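Local atomic coordinates of restriction endonuclease R.BpuJI (Bacillus pumilus, PDB entry 2VLA), a protein that recognises its cognate DNA sequence through the N-terminal recognition domain described here and, as a restriction endonuclease, probably cleaves DNA. Residues 124-129 and 258-263; 161-166 and 181-186; 34-39 and 49-54. One frame throughout, in Å; residues are numbered along the deposited sequence.

How the contacts relate
All three contacts belong to the largely helical N-terminal recognition domain, and contact 1 alone of the three includes a residue that meets the bound DNA: Lys124 lies beside a backbone phosphate. Contact 2 comes within about 11 Å of the nucleic acid and contact 3 within about 8 Å, both between nearest atoms. Along the chain, contact 3 closes before the others open, whereas contact 2 is nested inside the long loop that contact 1 closes. Centres of contacts 2 and 3 are 44 Å apart, on opposite sides of the chain's centre. Contact 1 is 29 Å from contact 2 and 32 Å from contact 3, centre to centre.

Contact 1: 124-129 and 258-263; sequences KVIEKV and YDFTSE. With nucleotides of chain B.
With its CG anti to the carbonyl carbon (chi1 -67°), Phe260 turns its ring toward helix 122-130, where Val125 meets it with CG1, the methyl set anti to the backbone N (chi1 175°). That methyl stands over one ring face in a CH-pi contact, 4.2 Å from Val125 CG1 to the Phe260 ring centroid and 27° off the normal. It sits toward the far end of the ring, with Val125 CG1 3.8 Å from Phe260 CZ. One helical turn on, Val129 approaches the ring obliquely, its CG2 3.9 Å from Phe260 CE2. Ile126 covers the root of the side chain instead: Ile126 CG1 comes to 4.0 Å from Phe260 CB as the two side chains slide past each other in opposite directions. The contact is thus wholly apolar, one aromatic residue laid against three branched aliphatic ones.

The loop is held in shape behind Phe260. Asp259 OD1 receives Thr261 OG1 at 2.8 Å and Thr261 N at 3.1 Å, both from the same face of the carboxylate plane; the second bond makes an Asx turn within the type I turn from Asp259 to Ser262. Toward the DNA, Lys124 runs its aliphatic stem past the DC6 phosphate of chain B, and its NZ forms a salt bridge with another phosphate of the bound DNA.

Ser262 OG caps the start of helix 263-278 at Asp265 N, and Phe269 of that helix meets Phe260 edge-to-face and also touches Val125, linking helix 122-130 to helix 263-278.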
# COMPACT_ATOMS: atom_id res chain seq x y z
N LYS A 124 -11.56 1.57 11.01
CA LYS A 124 -10.13 1.34 10.95
C LYS A 124 -9.35 2.69 10.79
O LYS A 124 -8.28 2.87 11.37
CB LYS A 124 -9.80 0.37 9.82
CG LYS A 124 -10.54 -0.96 9.94
CD LYS A 124 -10.02 -1.80 11.08
CE LYS A 124 -10.46 -3.25 10.95
NZ LYS A 124 -10.61 -3.91 12.28
N VAL A 125 -9.89 3.61 10.00
CA VAL A 125 -9.34 4.97 9.90
C VAL A 125 -9.27 5.64 11.28
O VAL A 125 -8.23 6.13 11.69
CB VAL A 125 -10.18 5.87 8.96
CG1 VAL A 125 -9.65 7.32 8.99
CG2 VAL A 125 -10.19 5.33 7.53
N ILE A 126 -10.37 5.60 12.00
CA ILE A 126 -10.46 6.19 13.32
C ILE A 126 -9.44 5.54 14.28
O ILE A 126 -8.83 6.22 15.07
CB ILE A 126 -11.90 6.07 13.88
CG1 ILE A 126 -12.83 7.00 13.09
CG2 ILE A 126 -11.95 6.37 15.37
CD1 ILE A 126 -14.31 6.82 13.38
N GLU A 127 -9.26 4.23 14.17
CA GLU A 127 -8.25 3.54 14.99
C GLU A 127 -6.84 4.07 14.69
O GLU A 127 -6.06 4.35 15.60
CB GLU A 127 -8.30 2.03 14.75
CG GLU A 127 -9.49 1.33 15.43
CD GLU A 127 -9.59 -0.14 15.07
OE1 GLU A 127 -8.59 -0.70 14.57
OE2 GLU A 127 -10.67 -0.74 15.29
N LYS A 128 -6.51 4.22 13.41
CA LYS A 128 -5.18 4.62 13.02
C LYS A 128 -4.92 6.08 13.38
O LYS A 128 -3.87 6.41 13.90
CB LYS A 128 -4.96 4.36 11.52
CG LYS A 128 -4.88 2.88 11.21
CD LYS A 128 -4.71 2.58 9.74
CE LYS A 128 -4.84 1.07 9.49
NZ LYS A 128 -4.73 0.71 8.07
N VAL A 129 -5.91 6.92 13.17
CA VAL A 129 -5.83 8.30 13.60
C VAL A 129 -5.72 8.39 15.14
O VAL A 129 -4.92 9.18 15.69
CB VAL A 129 -7.04 9.11 13.09
CG1 VAL A 129 -7.18 10.42 13.85
CG2 VAL A 129 -6.92 9.35 11.58
N TYR A 258 -9.59 16.27 9.41
CA TYR A 258 -10.97 15.87 9.29
C TYR A 258 -11.56 15.50 10.64
O TYR A 258 -10.89 14.90 11.48
CB TYR A 258 -11.08 14.68 8.32
CG TYR A 258 -10.62 15.01 6.91
CD1 TYR A 258 -9.28 14.89 6.55
CD2 TYR A 258 -11.52 15.46 5.95
CE1 TYR A 258 -8.86 15.22 5.28
CE2 TYR A 258 -11.11 15.77 4.68
CZ TYR A 258 -9.77 15.67 4.35
OH TYR A 258 -9.35 15.97 3.06
N ASP A 259 -12.81 15.90 10.86
CA ASP A 259 -13.56 15.51 12.05
C ASP A 259 -14.41 14.28 11.72
O ASP A 259 -15.38 14.38 10.99
CB ASP A 259 -14.44 16.68 12.50
CG ASP A 259 -15.28 16.35 13.73
OD1 ASP A 259 -15.17 15.21 14.26
OD2 ASP A 259 -16.06 17.22 14.15
N PHE A 260 -14.02 13.13 12.25
CA PHE A 260 -14.66 11.87 11.84
C PHE A 260 -15.94 11.58 12.59
O PHE A 260 -16.53 10.50 12.46
CB PHE A 260 -13.68 10.70 11.98
CG PHE A 260 -12.53 10.77 11.03
CD1 PHE A 260 -12.74 10.66 9.66
CD2 PHE A 260 -11.26 11.00 11.49
CE1 PHE A 260 -11.70 10.77 8.79
CE2 PHE A 260 -10.21 11.12 10.60
CZ PHE A 260 -10.43 11.00 9.26
N THR A 261 -16.41 12.56 13.37
CA THR A 261 -17.77 12.54 13.89
C THR A 261 -18.66 13.48 13.10
O THR A 261 -19.86 13.57 13.36
CB THR A 261 -17.81 12.92 15.39
OG1 THR A 261 -17.46 14.31 15.56
CG2 THR A 261 -16.87 12.05 16.21
N SER A 262 -18.08 14.18 12.12
CA SER A 262 -18.85 15.05 11.22
C SER A 262 -19.25 14.31 9.96
O SER A 262 -18.40 13.81 9.23
CB SER A 262 -18.05 16.29 10.85
OG SER A 262 -18.57 16.88 9.67
N GLU A 263 -20.54 14.30 9.67
CA GLU A 263 -21.05 13.58 8.52
C GLU A 263 -20.46 14.12 7.21
O GLU A 263 -20.13 13.35 6.31
CB GLU A 263 -22.58 13.65 8.49
CG GLU A 263 -23.24 12.95 9.66
CD GLU A 263 -22.81 11.50 9.79
OE1 GLU A 263 -22.67 10.82 8.75
OE2 GLU A 263 -22.58 11.05 10.93
P DC B 6 -10.44 -2.40 5.33
OP1 DC B 6 -10.20 -1.45 6.46
OP2 DC B 6 -9.32 -2.90 4.48
O5' DC B 6 -11.18 -3.76 5.81
C5' DC B 6 -12.12 -3.73 6.88
C4' DC B 6 -12.28 -5.11 7.47
O4' DC B 6 -12.99 -5.95 6.55
C3' DC B 6 -10.98 -5.84 7.79
O3' DC B 6 -11.12 -6.44 9.07
C2' DC B 6 -10.81 -6.85 6.65
C1' DC B 6 -12.25 -7.16 6.32
N1 DC B 6 -12.55 -7.53 4.95
C2 DC B 6 -13.33 -8.68 4.67
O2 DC B 6 -13.59 -9.47 5.58
N3 DC B 6 -13.72 -8.90 3.41
C4 DC B 6 -13.37 -8.08 2.42
N4 DC B 6 -13.78 -8.37 1.17
C5 DC B 6 -12.58 -6.93 2.69
C6 DC B 6 -12.24 -6.69 3.95

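Contact 2: 161-166 and 181-186; sequences AYYVLN and IEKIIE
Tyr163 lays its ring against Ile184 where helix 157-165 packs on helix 177-189. These helices, the following helix 203-219 and the hairpin 223-225/230-232 come in an order consistent with a winged helix-turn-helix unit of the recognition domain. Ile184 CG1 stands almost on the ring normal, 3.6 Å from the Tyr163 centroid and only 8° off it, a centred CH-pi contact. The isoleucine branch pointing at the ring is the longer one: CG1 lies anti to the carbonyl carbon (chi1 -68°), and the terminal methyl continues toward the root of the ring, Ile184 CD1 lying 3.8 Å from Tyr163 CD2. On the opposite face, Tyr162 presents the edge of its own ring, with Tyr162 CD2 3.7 Å above the Tyr163 plane and over its centre. The phenol is therefore clamped from both sides, by an aliphatic branch and by an aromatic edge.

Lys183 crosses the tyrosine at about a right angle. With CG anti to the backbone N (chi1 174°), Lys183 brings CG to 4.0 Å from Tyr163 CE1, obliquely to the ring; the bend comes one bond later, and the ammonium forms a salt bridge with Asp187. Tyr163 OH is hydrogen-bonded to the other oxygen of that same Asp187 carboxylate, so one acidic group pairs with both the phenol and the lysine. Replacing Tyr163 by an alanine removes the ring and would probably open a gap between Ile184 and Tyr162 and deprive Asp187 of its hydroxyl partner.

Tyr163 itself sits within the pi turn that ends helix 157-165, closed by a weak backbone bond of 2.8 Å from Asn166 N to Ala161 O.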
# COMPACT_ATOMS: atom_id res chain seq x y z
N ALA A 161 8.77 -6.83 9.02
CA ALA A 161 7.48 -6.95 9.65
C ALA A 161 7.49 -6.44 11.08
O ALA A 161 6.67 -5.62 11.44
CB ALA A 161 7.00 -8.44 9.61
N TYR A 162 8.39 -6.97 11.90
CA TYR A 162 8.35 -6.70 13.34
C TYR A 162 8.87 -5.32 13.66
O TYR A 162 8.30 -4.61 14.48
CB TYR A 162 9.19 -7.73 14.10
CG TYR A 162 9.16 -7.56 15.60
CD1 TYR A 162 8.11 -8.05 16.35
CD2 TYR A 162 10.16 -6.84 16.25
CE1 TYR A 162 8.05 -7.84 17.72
CE2 TYR A 162 10.12 -6.63 17.63
CZ TYR A 162 9.07 -7.14 18.36
OH TYR A 162 9.03 -6.95 19.73
N TYR A 163 9.98 -4.98 13.04
CA TYR A 163 10.68 -3.75 13.42
C TYR A 163 10.16 -2.50 12.70
O TYR A 163 10.38 -1.38 13.18
CB TYR A 163 12.19 -3.89 13.20
CG TYR A 163 12.87 -4.90 14.10
CD1 TYR A 163 13.27 -4.56 15.38
CD2 TYR A 163 13.12 -6.19 13.65
CE1 TYR A 163 13.90 -5.48 16.20
CE2 TYR A 163 13.75 -7.12 14.47
CZ TYR A 163 14.16 -6.74 15.73
OH TYR A 163 14.79 -7.68 16.52
N VAL A 164 9.48 -2.68 11.58
CA VAL A 164 9.02 -1.55 10.75
C VAL A 164 7.50 -1.55 10.56
O VAL A 164 6.81 -0.73 11.17
CB VAL A 164 9.74 -1.53 9.39
CG1 VAL A 164 9.23 -0.38 8.51
CG2 VAL A 164 11.24 -1.47 9.59
N LEU A 165 6.95 -2.54 9.82
CA LEU A 165 5.58 -2.40 9.35
C LEU A 165 4.51 -2.76 10.39
O LEU A 165 3.33 -2.45 10.19
CB LEU A 165 5.35 -3.16 8.06
CG LEU A 165 5.92 -2.49 6.81
CD1 LEU A 165 5.75 -3.42 5.62
CD2 LEU A 165 5.25 -1.12 6.51
N ASN A 166 4.93 -3.38 11.50
CA ASN A 166 4.04 -3.63 12.63
C ASN A 166 4.50 -2.93 13.92
O ASN A 166 3.98 -3.20 14.97
CB ASN A 166 3.97 -5.13 12.91
CG ASN A 166 2.56 -5.59 13.38
OD1 ASN A 166 1.60 -5.56 12.62
ND2 ASN A 166 2.46 -6.03 14.64
N ILE A 181 17.98 -0.08 12.50
CA ILE A 181 19.12 -0.90 12.15
C ILE A 181 19.99 -1.19 13.38
O ILE A 181 20.40 -2.32 13.61
CB ILE A 181 19.94 -0.22 11.06
CG1 ILE A 181 19.13 -0.20 9.71
CG2 ILE A 181 21.32 -0.89 10.90
CD1 ILE A 181 18.47 -1.52 9.35
N GLU A 182 20.24 -0.19 14.19
CA GLU A 182 21.05 -0.39 15.39
C GLU A 182 20.38 -1.39 16.36
O GLU A 182 21.05 -2.26 16.94
CB GLU A 182 21.34 0.95 16.09
CG GLU A 182 22.35 1.81 15.31
CD GLU A 182 22.49 3.25 15.84
OE1 GLU A 182 21.62 3.72 16.60
OE2 GLU A 182 23.48 3.92 15.46
N LYS A 183 19.06 -1.32 16.47
CA LYS A 183 18.32 -2.24 17.33
C LYS A 183 18.37 -3.68 16.79
O LYS A 183 18.54 -4.64 17.56
CB LYS A 183 16.86 -1.76 17.46
CG LYS A 183 15.95 -2.69 18.21
CD LYS A 183 16.42 -2.97 19.63
CE LYS A 183 15.43 -3.81 20.38
NZ LYS A 183 15.99 -4.38 21.62
N ILE A 184 18.25 -3.84 15.48
CA ILE A 184 18.33 -5.17 14.88
C ILE A 184 19.71 -5.76 15.12
O ILE A 184 19.84 -6.90 15.51
CB ILE A 184 17.99 -5.14 13.36
CG1 ILE A 184 16.50 -4.82 13.18
CG2 ILE A 184 18.35 -6.50 12.69
CD1 ILE A 184 16.05 -4.62 11.73
N ILE A 185 20.75 -4.95 14.98
CA ILE A 185 22.10 -5.42 15.20
C ILE A 185 22.30 -5.84 16.68
O ILE A 185 22.90 -6.88 16.95
CB ILE A 185 23.14 -4.35 14.81
CG1 ILE A 185 23.17 -4.19 13.27
CG2 ILE A 185 24.53 -4.71 15.37
CD1 ILE A 185 24.01 -2.99 12.78
N GLU A 186 21.77 -5.06 17.61
CA GLU A 186 21.88 -5.42 19.03
C GLU A 186 21.12 -6.71 19.33
O GLU A 186 21.63 -7.60 20.01
CB GLU A 186 21.36 -4.30 19.92
CG GLU A 186 21.48 -4.61 21.41
CD GLU A 186 20.75 -3.60 22.28
OE1 GLU A 186 21.30 -2.51 22.53
OE2 GLU A 186 19.63 -3.92 22.74

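Contact 3: 34-39 and 49-54; sequences DDICPC and NNRLIE
Arg51 grips Asp35 end-on, both terminal nitrogens converging on the single oxygen OD2. Arg51 NH1 donates to Asp35 OD2 at 3.0 Å with an N-H...O angle of 143°, and Arg51 NH2 donates to the same Asp35 OD2 at 3.1 Å along a slightly more bent path. The salt bridge is therefore forked at the acceptor, unlike the paired arrangement in which each carboxylate oxygen takes its own nitrogen. NH1 uses the anti lone pair of OD2, the one turned away from OD1, while NH2 arrives on that anti side but well out of the carboxylate plane. From the arginine's standpoint, OD2 lies at the guanidinium edge, slightly tilted from the plane, and the two planar groups are twisted 44° apart. Bends at chi2 (-93°) and chi3 kink the arginine chain as it reaches across to Asp35; the nearest CA atoms, those of Ile36 and Arg51, are 10.0 Å apart. Ile36 adds only a loose van der Waals touch, its CG2 4.5 Å from Arg51 NH1, and the chain of Arg51 also rests on Asn31 and Ile32 of helix 22-36.

Deeper in, the buried Asn49 has both ends of its amide satisfied from helix 62-76: OD1 by Arg69 NH1 and ND2 by Asp66 OD1. The helix backbone is bonded in its turn, Ile53 N to Asn49 O at 3.1 Å and Glu54 N to Arg51 O at 3.2 Å. After Ile36 the chain leaves the helix, passes a cis peptide at Pro38 and pairs Cys39 with Ile87 of strand 86-89.

The whole is a surface salt bridge between consecutive helices, 22-36 and 41-56, tying together an alpha-helical hairpin whose connection lends a short strand to an antiparallel sheet.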
# COMPACT_ATOMS: atom_id res chain seq x y z
N ASP A 34 -11.19 2.57 -19.09
CA ASP A 34 -10.98 3.55 -20.16
C ASP A 34 -12.15 3.51 -21.17
O ASP A 34 -12.59 4.55 -21.67
CB ASP A 34 -9.66 3.25 -20.86
CG ASP A 34 -9.33 4.25 -21.90
OD1 ASP A 34 -9.29 5.45 -21.58
OD2 ASP A 34 -9.04 3.83 -23.03
N ASP A 35 -12.65 2.31 -21.45
CA ASP A 35 -13.71 2.13 -22.43
C ASP A 35 -15.05 2.67 -21.93
O ASP A 35 -15.77 3.36 -22.68
CB ASP A 35 -13.88 0.66 -22.76
CG ASP A 35 -12.79 0.14 -23.68
OD1 ASP A 35 -12.00 0.96 -24.21
OD2 ASP A 35 -12.74 -1.10 -23.89
N ILE A 36 -15.43 2.32 -20.70
CA ILE A 36 -16.79 2.57 -20.24
C ILE A 36 -16.94 3.92 -19.54
O ILE A 36 -18.05 4.43 -19.43
CB ILE A 36 -17.34 1.41 -19.34
CG1 ILE A 36 -16.65 1.38 -17.97
CG2 ILE A 36 -17.17 0.06 -20.04
CD1 ILE A 36 -17.22 0.30 -17.00
N CYS A 37 -15.84 4.52 -19.12
CA CYS A 37 -15.88 5.84 -18.46
C CYS A 37 -15.53 6.96 -19.44
O CYS A 37 -14.86 6.71 -20.45
CB CYS A 37 -14.92 5.87 -17.27
SG CYS A 37 -15.26 4.64 -16.03
N PRO A 38 -15.99 8.20 -19.16
CA PRO A 38 -16.88 8.52 -18.04
C PRO A 38 -18.28 7.96 -18.23
O PRO A 38 -18.78 7.88 -19.35
CB PRO A 38 -16.92 10.07 -18.05
CG PRO A 38 -16.57 10.45 -19.42
CD PRO A 38 -15.62 9.41 -19.93
N CYS A 39 -18.91 7.57 -17.13
CA CYS A 39 -20.29 7.11 -17.16
C CYS A 39 -20.95 7.20 -15.78
O CYS A 39 -20.29 7.43 -14.77
CB CYS A 39 -20.36 5.68 -17.68
SG CYS A 39 -19.63 4.45 -16.59
N ASN A 49 -18.55 -5.20 -14.31
CA ASN A 49 -18.69 -6.60 -13.93
C ASN A 49 -18.86 -7.51 -15.15
O ASN A 49 -18.30 -8.59 -15.21
CB ASN A 49 -19.88 -6.78 -13.01
CG ASN A 49 -19.60 -6.34 -11.59
OD1 ASN A 49 -18.61 -5.65 -11.32
ND2 ASN A 49 -20.49 -6.72 -10.67
N ASN A 50 -19.65 -7.06 -16.12
CA ASN A 50 -19.88 -7.84 -17.33
C ASN A 50 -18.61 -8.08 -18.14
O ASN A 50 -18.46 -9.12 -18.77
CB ASN A 50 -20.96 -7.18 -18.21
CG ASN A 50 -22.37 -7.43 -17.68
OD1 ASN A 50 -22.60 -8.34 -16.89
ND2 ASN A 50 -23.32 -6.61 -18.12
N ARG A 51 -17.70 -7.10 -18.13
CA ARG A 51 -16.41 -7.27 -18.79
C ARG A 51 -15.45 -8.13 -17.95
O ARG A 51 -14.78 -9.02 -18.48
CB ARG A 51 -15.77 -5.91 -19.10
CG ARG A 51 -16.47 -5.10 -20.20
CD ARG A 51 -15.86 -5.35 -21.60
NE ARG A 51 -14.41 -5.05 -21.70
CZ ARG A 51 -13.90 -3.87 -22.08
NH1 ARG A 51 -14.69 -2.84 -22.39
NH2 ARG A 51 -12.58 -3.72 -22.15
N LEU A 52 -15.38 -7.88 -16.64
CA LEU A 52 -14.38 -8.55 -15.80
C LEU A 52 -14.65 -10.05 -15.71
O LEU A 52 -13.71 -10.86 -15.65
CB LEU A 52 -14.33 -7.92 -14.38
CG LEU A 52 -13.27 -8.55 -13.45
CD1 LEU A 52 -11.86 -8.42 -14.04
CD2 LEU A 52 -13.33 -7.91 -12.07
N ILE A 53 -15.91 -10.43 -15.75
CA ILE A 53 -16.25 -11.84 -15.59
C ILE A 53 -15.69 -12.72 -16.75
O ILE A 53 -15.47 -13.93 -16.60
CB ILE A 53 -17.76 -12.06 -15.44
CG1 ILE A 53 -18.02 -13.47 -14.86
CG2 ILE A 53 -18.47 -11.91 -16.81
CD1 ILE A 53 -19.46 -13.71 -14.45
N GLU A 54 -15.43 -12.09 -17.89
CA GLU A 54 -14.80 -12.77 -19.02
C GLU A 54 -13.34 -13.12 -18.73
O GLU A 54 -12.80 -14.08 -19.30
CB GLU A 54 -14.89 -11.91 -20.28
CG GLU A 54 -16.32 -11.72 -20.76
CD GLU A 54 -17.01 -13.06 -21.09
OE1 GLU A 54 -16.36 -13.94 -21.71
OE2 GLU A 54 -18.19 -13.23 -20.71